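Local coordinates for probable porin (Pseudomonas aeruginosa, PDB 4FSP), which probably forms a beta-barrel channel that lets small solutes diffuse across the outer membrane of the bacterium, at residues F182-R187 against G307-F312; F312-E317 against H346-K351; R196-G201 against E218-Y223. All coordinates share one frame; numbering follows the deposited sequence.

How the contacts relate
Contacts 1 and 2 share Phe312 and lie 10 Å apart between centres, whereas the centre of contact 3 is about 21 Å from that of contact 1 and about 24 Å from that of contact 2. Contact 1 is mostly buried and joins two loops of the porin by charge: arginines of 182-187 meet an aspartate and a carbonyl of 307-312. Contact 2, partly buried, rests on alanine methyls against glutamate stems, one backbone bond and two waters; its Glu314 reaches Arg187 of contact 1 (OE2 to NE 2.7 Å), so the loops form one polar network. Contact 3 is regular antiparallel pairing at the end of a barrel hairpin, with an apolar face, an acidic face and detergent alongside.

Contact 1: F182-R187 against G307-F312; sequences FNRNRR and GQYNDF
Arg187 and Asp311 meet from opposite directions with their flat groups nearly coplanar, the guanidinium and carboxylate planes 18° apart. The grip is end-on and twofold: NH2 of Arg187 gives a straight bond of 2.6 Å to the syn lone pair of Asp311 OD1, and NH1 of Arg187 reaches Asp311 OD2 at 2.8 Å, somewhat out of the carboxylate plane. An extended chain from CG to NE delivers the arginine head to this position, while chi1 of 57° sets the Asp311 carboxylate between its own backbone N and carbonyl carbon.

Arg184 runs past the same carboxylate in the reverse sense, its plane turned 42° from it. Its NH1 lies 3.6 Å from Asp311 OD2, a looser salt bridge, and its CD covers one face of the Arg187 guanidinium near the rim. The stronger bond of Arg184 is to backbone: NH2 donates to Tyr309 O over 2.7 Å, within the guanidinium plane but well above the carbonyl plane, and NH1 adds a weak bond to that oxygen. NH2 also stands 3.9 Å above the centre of the Tyr309 ring, although the long distance from CZ to the ring makes any cation-pi attraction weak. Asn310 OD1 lies over a face of this guanidinium, the amide plane almost perpendicular to it.

Arg187 also pairs with Glu314, and Tyr295 bonds Asp311 OD2. Two arginines round one aspartate would be expected to favour its ionised form, and Glu314 helps balance their charge. Arg184, Arg187 and Asp311 form a salt-bridge network joining two porin loops, its paired bonds restricting rotation of the carboxylate.

Contact 2: F312-E317 against H346-K351; sequences FAEAGE and HGAKPK
Glu314 lies against Ala348 and Pro350, and its side chain can be followed outward from a methyl contact to a water-bridged oxygen. CB rests 3.8 Å from Ala348 CB. The chain then bends at chi2 (-61°), which turns the carboxylate toward Pro350, across whose side chain it runs at about a right angle. At the tip, OE1 of Glu314 is 3.4 Å from Pro350 CA, and two waters lie within hydrogen-bonding distance of it. One water, 2.9 Å from Glu314 OE1, accepts from Ala315 N and is more weakly placed against Lys349 O; the other, 2.6 Å from Glu314 OE1, accepts from Lys351 N. The other oxygen, OE2, faces elsewhere, to Arg187 and a probable hydrogen bond from Asn185.

The direct polar link between the segments is backbone to backbone: Lys349 N donates to Ala315 O over 2.7 Å. It fastens onto the type II turn from Glu314 to Glu317, whose Gly316 has positive phi (80°). The two backbones come close here, with Gly316 O and Gly347 O, two acceptors that are not bonded, 3.0 Å apart. Ala348 CB also touches Glu317 CB at 3.8 Å, so one methyl meets the stems of both glutamates that end the turn. Glu317 CA points a C-H at His346 O.

The turn leads directly into strand 318-327, and the partner segment leaves strand 336-346 on its way to strand 358-368. Backbone bonding of His346 with Ser318 continues the pairing of 318-327 with 336-346, while Phe390 from another loop touches Glu314, Ala348 and Pro350.

Contact 3: R196-G201 against E218-Y223; sequences RFDLAG and ELEQVY. With C8E ((hydroxyethyloxy)tri(ethyloxy)octane), chain G.
Phe197 packs closely on Leu219 in a non-hydrogen-bonded antiparallel pair whose CA atoms are 4.4 Å apart. With CG anti to the backbone N (chi1 -176°), its ring is laid alongside the 218-219 backbone, with Leu219 CB in plane at its edge, 3.8 Å from CD1 of Phe197, and Glu218 N over one face. Two backbone bonds join the next pair, Asp198 N to Glu218 O (2.8 Å) and Glu218 N to Asp198 O (2.9 Å); Glu220 N to Arg196 O extends the ladder.

The opposite face is acidic. Asp198 OD2 and Glu220 OE2 are only 2.6 Å apart, their carboxylate planes 53° apart. Arg164 forms salt bridges with both residues and would offset the charge. The loose side is the outer end of Glu218, which extends to bond Tyr216; the detergent (hydroxyethyloxy)tri(ethyloxy)octane comes no closer there than 3.7 Å, from its C1 to Glu218 OE1, and its other end approaches Gly201 O.

The pairing belongs to the hairpin of strands 193-205 and 210-219. Strand 158-168 flanks 193-205 on its other edge, a tight turn from Leu219 to Tyr223 starts strand 223-235, and Leu179 of strand 179-180 touches both Phe197 and Leu219.

Contact 1: F182-R187 against G307-F312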
loop_
_atom_site.group_PDB
_atom_site.type_symbol
_atom_site.label_atom_id
_atom_site.label_comp_id
_atom_site.label_asym_id
_atom_site.label_seq_id
_atom_site.Cartn_x
_atom_site.Cartn_y
_atom_site.Cartn_z
ATOM N N PHE A 182 -5.823 12.212 -5.839
ATOM C CA PHE A 182 -6.194 11.340 -6.947
ATOM C C PHE A 182 -7.687 11.450 -7.281
ATOM O O PHE A 182 -8.517 10.940 -6.537
ATOM C CB PHE A 182 -5.845 9.894 -6.614
ATOM C CG PHE A 182 -6.164 8.930 -7.717
ATOM C CD1 PHE A 182 -5.948 9.279 -9.043
ATOM C CD2 PHE A 182 -6.665 7.672 -7.431
ATOM C CE1 PHE A 182 -6.233 8.389 -10.060
ATOM C CE2 PHE A 182 -6.950 6.781 -8.447
ATOM C CZ PHE A 182 -6.730 7.139 -9.761
ATOM N N ASN A 183 -8.029 12.101 -8.392
ATOM C CA ASN A 183 -9.436 12.268 -8.747
ATOM C C ASN A 183 -10.139 10.930 -8.971
ATOM O O ASN A 183 -10.833 10.453 -8.075
ATOM C CB ASN A 183 -9.630 13.212 -9.940
ATOM C CG ASN A 183 -10.831 14.143 -9.758
ATOM O OD1 ASN A 183 -11.698 13.900 -8.913
ATOM N ND2 ASN A 183 -10.884 15.209 -10.551
ATOM N N ARG A 184 -9.937 10.324 -10.139
ATOM C CA ARG A 184 -10.604 9.058 -10.502
ATOM C C ARG A 184 -12.116 9.216 -10.603
ATOM O O ARG A 184 -12.770 9.543 -9.612
ATOM C CB ARG A 184 -10.268 7.914 -9.527
ATOM C CG ARG A 184 -11.148 6.677 -9.730
ATOM C CD ARG A 184 -10.564 5.425 -9.089
ATOM N NE ARG A 184 -10.703 4.271 -9.980
ATOM C CZ ARG A 184 -10.183 3.068 -9.750
ATOM N NH1 ARG A 184 -9.488 2.835 -8.642
ATOM N NH2 ARG A 184 -10.365 2.095 -10.633
ATOM N N ASN A 185 -12.660 8.992 -11.798
ATOM C CA ASN A 185 -14.097 9.124 -12.049
ATOM C C ASN A 185 -14.671 10.482 -11.613
ATOM O O ASN A 185 -15.840 10.574 -11.236
ATOM C CB ASN A 185 -14.881 7.981 -11.382
ATOM C CG ASN A 185 -14.358 6.599 -11.763
ATOM O OD1 ASN A 185 -13.591 6.449 -12.712
ATOM N ND2 ASN A 185 -14.787 5.577 -11.023
ATOM N N ARG A 186 -13.840 11.523 -11.651
ATOM C CA ARG A 186 -14.261 12.882 -11.283
ATOM C C ARG A 186 -14.924 13.006 -9.898
ATOM O O ARG A 186 -15.800 13.850 -9.708
ATOM C CB ARG A 186 -15.207 13.453 -12.352
ATOM C CG ARG A 186 -14.849 13.067 -13.780
ATOM C CD ARG A 186 -15.961 13.428 -14.759
ATOM N NE ARG A 186 -15.864 14.812 -15.215
ATOM C CZ ARG A 186 -16.774 15.747 -14.967
ATOM N NH1 ARG A 186 -17.858 15.441 -14.271
ATOM N NH2 ARG A 186 -16.602 16.984 -15.418
ATOM N N ARG A 187 -14.511 12.176 -8.941
ATOM C CA ARG A 187 -15.109 12.181 -7.598
ATOM C C ARG A 187 -15.064 13.540 -6.913
ATOM O O ARG A 187 -15.934 13.874 -6.099
ATOM C CB ARG A 187 -14.413 11.159 -6.699
ATOM C CG ARG A 187 -14.800 9.726 -6.994
ATOM C CD ARG A 187 -13.781 8.771 -6.410
ATOM N NE ARG A 187 -14.137 7.392 -6.739
ATOM C CZ ARG A 187 -13.387 6.341 -6.444
ATOM N NH1 ARG A 187 -12.228 6.509 -5.808
ATOM N NH2 ARG A 187 -13.799 5.129 -6.789
ATOM N N GLY A 307 -9.502 -3.754 -5.222
ATOM C CA GLY A 307 -9.076 -4.863 -6.061
ATOM C C GLY A 307 -7.883 -4.514 -6.934
ATOM O O GLY A 307 -7.153 -3.537 -6.673
ATOM N N GLN A 308 -7.681 -5.319 -7.971
ATOM C CA GLN A 308 -6.602 -5.092 -8.928
ATOM C C GLN A 308 -6.891 -3.826 -9.726
ATOM O O GLN A 308 -5.970 -3.131 -10.144
ATOM C CB GLN A 308 -6.432 -6.307 -9.859
ATOM C CG GLN A 308 -5.318 -6.178 -10.917
ATOM C CD GLN A 308 -5.215 -7.401 -11.833
ATOM O OE1 GLN A 308 -5.449 -8.541 -11.405
ATOM N NE2 GLN A 308 -4.860 -7.167 -13.104
ATOM N N TYR A 309 -8.171 -3.507 -9.916
ATOM C CA TYR A 309 -8.529 -2.328 -10.704
ATOM C C TYR A 309 -9.344 -1.291 -9.921
ATOM O O TYR A 309 -9.001 -0.109 -9.902
ATOM C CB TYR A 309 -9.296 -2.729 -11.965
ATOM C CG TYR A 309 -9.652 -1.545 -12.830
ATOM C CD1 TYR A 309 -8.666 -0.834 -13.503
ATOM C CD2 TYR A 309 -10.968 -1.133 -12.974
ATOM C CE1 TYR A 309 -8.983 0.258 -14.298
ATOM C CE2 TYR A 309 -11.296 -0.043 -13.766
ATOM C CZ TYR A 309 -10.300 0.649 -14.426
ATOM O OH TYR A 309 -10.629 1.730 -15.217
ATOM N N ASN A 310 -10.434 -1.721 -9.295
ATOM C CA ASN A 310 -11.376 -0.765 -8.710
ATOM C C ASN A 310 -11.223 -0.684 -7.204
ATOM O O ASN A 310 -10.766 -1.642 -6.564
ATOM C CB ASN A 310 -12.825 -1.122 -9.067
ATOM C CG ASN A 310 -13.817 -0.027 -8.678
ATOM O OD1 ASN A 310 -13.627 1.151 -9.014
ATOM N ND2 ASN A 310 -14.883 -0.415 -7.971
ATOM N N ASP A 311 -11.618 0.451 -6.640
ATOM C CA ASP A 311 -11.469 0.675 -5.200
ATOM C C ASP A 311 -12.824 0.801 -4.502
ATOM O O ASP A 311 -12.893 1.023 -3.296
ATOM C CB ASP A 311 -10.616 1.920 -4.948
ATOM C CG ASP A 311 -11.192 3.169 -5.601
ATOM O OD1 ASP A 311 -12.290 3.090 -6.195
ATOM O OD2 ASP A 311 -10.550 4.244 -5.515
ATOM N N PHE A 312 -13.895 0.655 -5.278
ATOM C CA PHE A 312 -15.246 0.680 -4.743
ATOM C C PHE A 312 -15.419 1.813 -3.754
ATOM O O PHE A 312 -15.840 1.592 -2.617
ATOM C CB PHE A 312 -15.559 -0.680 -4.108
ATOM C CG PHE A 312 -15.532 -1.799 -5.110
ATOM C CD1 PHE A 312 -14.329 -2.405 -5.460
ATOM C CD2 PHE A 312 -16.701 -2.205 -5.749
ATOM C CE1 PHE A 312 -14.289 -3.414 -6.412
ATOM C CE2 PHE A 312 -16.669 -3.218 -6.706
ATOM C CZ PHE A 312 -15.463 -3.812 -7.049
#

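Contact 2: F312-E317 against H346-K351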
loop_
_atom_site.group_PDB
_atom_site.type_symbol
_atom_site.label_atom_id
_atom_site.label_comp_id
_atom_site.label_asym_id
_atom_site.label_seq_id
_atom_site.Cartn_x
_atom_site.Cartn_y
_atom_site.Cartn_z
ATOM N N PHE A 312 -13.895 0.655 -5.278
ATOM C CA PHE A 312 -15.246 0.680 -4.743
ATOM C C PHE A 312 -15.419 1.813 -3.754
ATOM O O PHE A 312 -15.840 1.592 -2.617
ATOM C CB PHE A 312 -15.559 -0.680 -4.108
ATOM C CG PHE A 312 -15.532 -1.799 -5.110
ATOM C CD1 PHE A 312 -14.329 -2.405 -5.460
ATOM C CD2 PHE A 312 -16.701 -2.205 -5.749
ATOM C CE1 PHE A 312 -14.289 -3.414 -6.412
ATOM C CE2 PHE A 312 -16.669 -3.218 -6.706
ATOM C CZ PHE A 312 -15.463 -3.812 -7.049
ATOM N N ALA A 313 -15.076 3.018 -4.202
ATOM C CA ALA A 313 -15.018 4.177 -3.322
ATOM C C ALA A 313 -15.697 5.408 -3.914
ATOM O O ALA A 313 -15.288 6.535 -3.637
ATOM C CB ALA A 313 -13.566 4.494 -2.935
ATOM N N GLU A 314 -16.731 5.186 -4.721
ATOM C CA GLU A 314 -17.615 6.262 -5.143
ATOM C C GLU A 314 -18.429 6.746 -3.956
ATOM O O GLU A 314 -18.662 5.990 -3.008
ATOM C CB GLU A 314 -18.577 5.779 -6.230
ATOM C CG GLU A 314 -17.891 5.422 -7.527
ATOM C CD GLU A 314 -17.174 6.604 -8.142
ATOM O OE1 GLU A 314 -17.810 7.671 -8.299
ATOM O OE2 GLU A 314 -15.968 6.476 -8.458
ATOM N N ALA A 315 -18.847 8.007 -4.006
ATOM C CA ALA A 315 -19.753 8.546 -3.002
ATOM C C ALA A 315 -20.948 7.601 -2.837
ATOM O O ALA A 315 -21.494 7.105 -3.829
ATOM C CB ALA A 315 -20.231 9.939 -3.422
ATOM N N GLY A 316 -21.329 7.314 -1.594
ATOM C CA GLY A 316 -22.543 6.553 -1.349
ATOM C C GLY A 316 -22.443 5.047 -1.509
ATOM O O GLY A 316 -23.358 4.313 -1.111
ATOM N N GLU A 317 -21.328 4.571 -2.057
ATOM C CA GLU A 317 -21.223 3.156 -2.418
ATOM C C GLU A 317 -20.933 2.173 -1.263
ATOM O O GLU A 317 -19.990 2.347 -0.471
ATOM C CB GLU A 317 -20.190 2.968 -3.529
ATOM C CG GLU A 317 -20.069 1.530 -4.018
ATOM C CD GLU A 317 -19.091 1.397 -5.181
ATOM O OE1 GLU A 317 -18.272 2.326 -5.393
ATOM O OE2 GLU A 317 -19.155 0.366 -5.886
ATOM N N HIS A 346 -22.912 -1.405 -4.775
ATOM C CA HIS A 346 -24.178 -0.769 -5.132
ATOM C C HIS A 346 -24.330 0.560 -4.405
ATOM O O HIS A 346 -23.556 0.865 -3.488
ATOM C CB HIS A 346 -25.346 -1.684 -4.777
ATOM C CG HIS A 346 -25.542 -1.879 -3.303
ATOM N ND1 HIS A 346 -24.899 -2.870 -2.589
ATOM C CD2 HIS A 346 -26.318 -1.218 -2.409
ATOM C CE1 HIS A 346 -25.272 -2.812 -1.323
ATOM N NE2 HIS A 346 -26.134 -1.819 -1.187
ATOM N N GLY A 347 -25.324 1.346 -4.807
ATOM C CA GLY A 347 -25.606 2.594 -4.119
ATOM C C GLY A 347 -24.591 3.681 -4.427
ATOM O O GLY A 347 -24.575 4.737 -3.784
ATOM N N ALA A 348 -23.737 3.427 -5.413
ATOM C CA ALA A 348 -22.761 4.426 -5.829
ATOM C C ALA A 348 -23.452 5.639 -6.436
ATOM O O ALA A 348 -24.412 5.499 -7.201
ATOM C CB ALA A 348 -21.798 3.835 -6.824
ATOM N N LYS A 349 -22.948 6.825 -6.102
ATOM C CA LYS A 349 -23.452 8.069 -6.672
ATOM C C LYS A 349 -22.325 8.758 -7.434
ATOM O O LYS A 349 -21.811 9.794 -7.003
ATOM C CB LYS A 349 -24.018 8.988 -5.576
ATOM C CG LYS A 349 -25.276 8.446 -4.899
ATOM C CD LYS A 349 -25.984 9.505 -4.056
ATOM C CE LYS A 349 -25.193 9.887 -2.809
ATOM N NZ LYS A 349 -25.948 10.837 -1.930
ATOM N N PRO A 350 -21.937 8.179 -8.581
ATOM C CA PRO A 350 -20.834 8.718 -9.383
ATOM C C PRO A 350 -21.222 10.072 -9.985
ATOM O O PRO A 350 -22.401 10.319 -10.261
ATOM C CB PRO A 350 -20.701 7.685 -10.500
ATOM C CG PRO A 350 -22.120 7.220 -10.694
ATOM C CD PRO A 350 -22.689 7.140 -9.311
ATOM N N LYS A 351 -20.244 10.944 -10.192
ATOM C CA LYS A 351 -20.545 12.255 -10.744
ATOM C C LYS A 351 -20.647 12.247 -12.271
ATOM O O LYS A 351 -19.827 11.638 -12.961
ATOM C CB LYS A 351 -19.520 13.290 -10.272
ATOM C CG LYS A 351 -19.903 14.006 -8.972
ATOM C CD LYS A 351 -19.689 13.145 -7.728
ATOM C CE LYS A 351 -19.552 14.031 -6.476
ATOM N NZ LYS A 351 -19.857 13.334 -5.177
HETATM O O HOH W 1 -18.580 9.638 -6.246
HETATM O O HOH W 2 -17.487 9.979 -9.487
#

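Contact 3: R196-G201 against E218-Y223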
loop_
_atom_site.group_PDB
_atom_site.type_symbol
_atom_site.label_atom_id
_atom_site.label_comp_id
_atom_site.label_asym_id
_atom_site.label_seq_id
_atom_site.Cartn_x
_atom_site.Cartn_y
_atom_site.Cartn_z
ATOM N N ARG A 196 2.786 20.462 0.577
ATOM C CA ARG A 196 3.026 19.767 1.832
ATOM C C ARG A 196 1.936 18.762 2.148
ATOM O O ARG A 196 0.744 19.051 2.017
ATOM C CB ARG A 196 3.096 20.762 2.997
ATOM C CG ARG A 196 4.134 21.849 2.865
ATOM C CD ARG A 196 5.533 21.265 2.856
ATOM N NE ARG A 196 6.555 22.287 3.071
ATOM C CZ ARG A 196 7.233 22.888 2.099
ATOM N NH1 ARG A 196 7.006 22.573 0.827
ATOM N NH2 ARG A 196 8.142 23.805 2.400
ATOM N N PHE A 197 2.356 17.586 2.589
ATOM C CA PHE A 197 1.441 16.615 3.152
ATOM C C PHE A 197 1.920 16.312 4.564
ATOM O O PHE A 197 3.041 15.846 4.750
ATOM C CB PHE A 197 1.421 15.329 2.323
ATOM C CG PHE A 197 0.405 14.321 2.802
ATOM C CD1 PHE A 197 -0.928 14.419 2.415
ATOM C CD2 PHE A 197 0.777 13.283 3.642
ATOM C CE1 PHE A 197 -1.878 13.500 2.858
ATOM C CE2 PHE A 197 -0.162 12.358 4.083
ATOM C CZ PHE A 197 -1.494 12.466 3.693
ATOM N N ASP A 198 1.079 16.570 5.559
ATOM C CA ASP A 198 1.465 16.339 6.941
ATOM C C ASP A 198 0.904 15.031 7.430
ATOM O O ASP A 198 -0.167 14.608 6.998
ATOM C CB ASP A 198 0.963 17.484 7.802
ATOM C CG ASP A 198 1.453 18.817 7.301
ATOM O OD1 ASP A 198 2.667 18.933 7.057
ATOM O OD2 ASP A 198 0.633 19.734 7.113
ATOM N N LEU A 199 1.633 14.376 8.324
ATOM C CA LEU A 199 1.113 13.154 8.917
ATOM C C LEU A 199 1.531 12.979 10.367
ATOM O O LEU A 199 2.589 13.435 10.784
ATOM C CB LEU A 199 1.494 11.932 8.077
ATOM C CG LEU A 199 2.989 11.664 7.926
ATOM C CD1 LEU A 199 3.429 10.636 8.959
ATOM C CD2 LEU A 199 3.344 11.208 6.483
ATOM N N ALA A 200 0.685 12.298 11.129
ATOM C CA ALA A 200 0.976 11.999 12.515
ATOM C C ALA A 200 0.156 10.784 12.870
ATOM O O ALA A 200 -0.969 10.626 12.394
ATOM C CB ALA A 200 0.589 13.165 13.409
ATOM N N GLY A 201 0.709 9.924 13.711
ATOM C CA GLY A 201 -0.035 8.759 14.093
ATOM C C GLY A 201 0.449 8.081 15.351
ATOM O O GLY A 201 1.481 8.437 15.944
ATOM N N GLU A 218 -2.888 15.130 6.000
ATOM C CA GLU A 218 -3.412 16.365 5.441
ATOM C C GLU A 218 -2.621 16.764 4.213
ATOM O O GLU A 218 -1.422 17.039 4.316
ATOM C CB GLU A 218 -3.341 17.485 6.502
ATOM C CG GLU A 218 -3.764 18.853 5.989
ATOM C CD GLU A 218 -3.719 19.932 7.057
ATOM O OE1 GLU A 218 -3.879 19.608 8.258
ATOM O OE2 GLU A 218 -3.516 21.111 6.696
ATOM N N LEU A 219 -3.274 16.774 3.053
ATOM C CA LEU A 219 -2.682 17.386 1.872
ATOM C C LEU A 219 -3.075 18.843 1.947
ATOM O O LEU A 219 -4.240 19.183 1.723
ATOM C CB LEU A 219 -3.243 16.779 0.588
ATOM C CG LEU A 219 -2.690 17.399 -0.705
ATOM C CD1 LEU A 219 -1.172 17.128 -0.854
ATOM C CD2 LEU A 219 -3.454 16.842 -1.901
ATOM N N GLU A 220 -2.114 19.701 2.278
ATOM C CA GLU A 220 -2.426 21.083 2.644
ATOM C C GLU A 220 -3.239 21.829 1.590
ATOM O O GLU A 220 -3.028 21.648 0.387
ATOM C CB GLU A 220 -1.153 21.854 3.012
ATOM C CG GLU A 220 -0.477 21.314 4.269
ATOM C CD GLU A 220 0.642 22.215 4.784
ATOM O OE1 GLU A 220 0.888 23.292 4.191
ATOM O OE2 GLU A 220 1.272 21.842 5.797
ATOM N N GLN A 221 -4.193 22.632 2.055
ATOM C CA GLN A 221 -5.092 23.372 1.174
ATOM C C GLN A 221 -5.988 22.459 0.326
ATOM O O GLN A 221 -6.646 22.935 -0.607
ATOM C CB GLN A 221 -4.312 24.347 0.266
ATOM C CG GLN A 221 -3.297 25.237 1.001
ATOM C CD GLN A 221 -3.933 26.057 2.121
ATOM O OE1 GLN A 221 -5.089 26.471 2.030
ATOM N NE2 GLN A 221 -3.176 26.290 3.187
ATOM N N VAL A 222 -6.013 21.157 0.631
ATOM C CA VAL A 222 -6.913 20.241 -0.081
ATOM C C VAL A 222 -7.850 19.418 0.819
ATOM O O VAL A 222 -9.064 19.630 0.807
ATOM C CB VAL A 222 -6.163 19.294 -1.045
ATOM C CG1 VAL A 222 -7.171 18.619 -1.974
ATOM C CG2 VAL A 222 -5.134 20.061 -1.855
ATOM N N TYR A 223 -7.298 18.467 1.575
ATOM C CA TYR A 223 -8.112 17.695 2.508
ATOM C C TYR A 223 -7.310 17.213 3.705
ATOM O O TYR A 223 -6.083 17.107 3.644
ATOM C CB TYR A 223 -8.751 16.483 1.816
ATOM C CG TYR A 223 -7.779 15.361 1.531
ATOM C CD1 TYR A 223 -7.027 15.361 0.367
ATOM C CD2 TYR A 223 -7.602 14.302 2.429
ATOM C CE1 TYR A 223 -6.119 14.342 0.089
ATOM C CE2 TYR A 223 -6.699 13.268 2.153
ATOM C CZ TYR A 223 -5.963 13.300 0.978
ATOM O OH TYR A 223 -5.063 12.300 0.681
HETATM C C1 C8E G . -6.642 21.841 9.176
HETATM C C2 C8E G . -6.047 22.371 10.469
HETATM C C3 C8E G . -6.717 21.670 11.636
HETATM C C4 C8E G . -5.655 21.112 12.568
HETATM C C5 C8E G . -5.930 19.644 12.845
HETATM C C6 C8E G . -4.674 18.946 13.337
HETATM C C7 C8E G . -5.051 17.683 14.100
HETATM C C8 C8E G . -3.871 16.732 14.177
HETATM O O9 C8E G . -3.793 16.119 15.448
HETATM C C10 C8E G . -3.427 14.757 15.356
HETATM C C11 C8E G . -2.607 14.346 16.574
HETATM O O12 C8E G . -2.311 12.970 16.503
HETATM C C13 C8E G . -1.480 12.535 17.558
HETATM C C14 C8E G . -0.719 11.275 17.153
#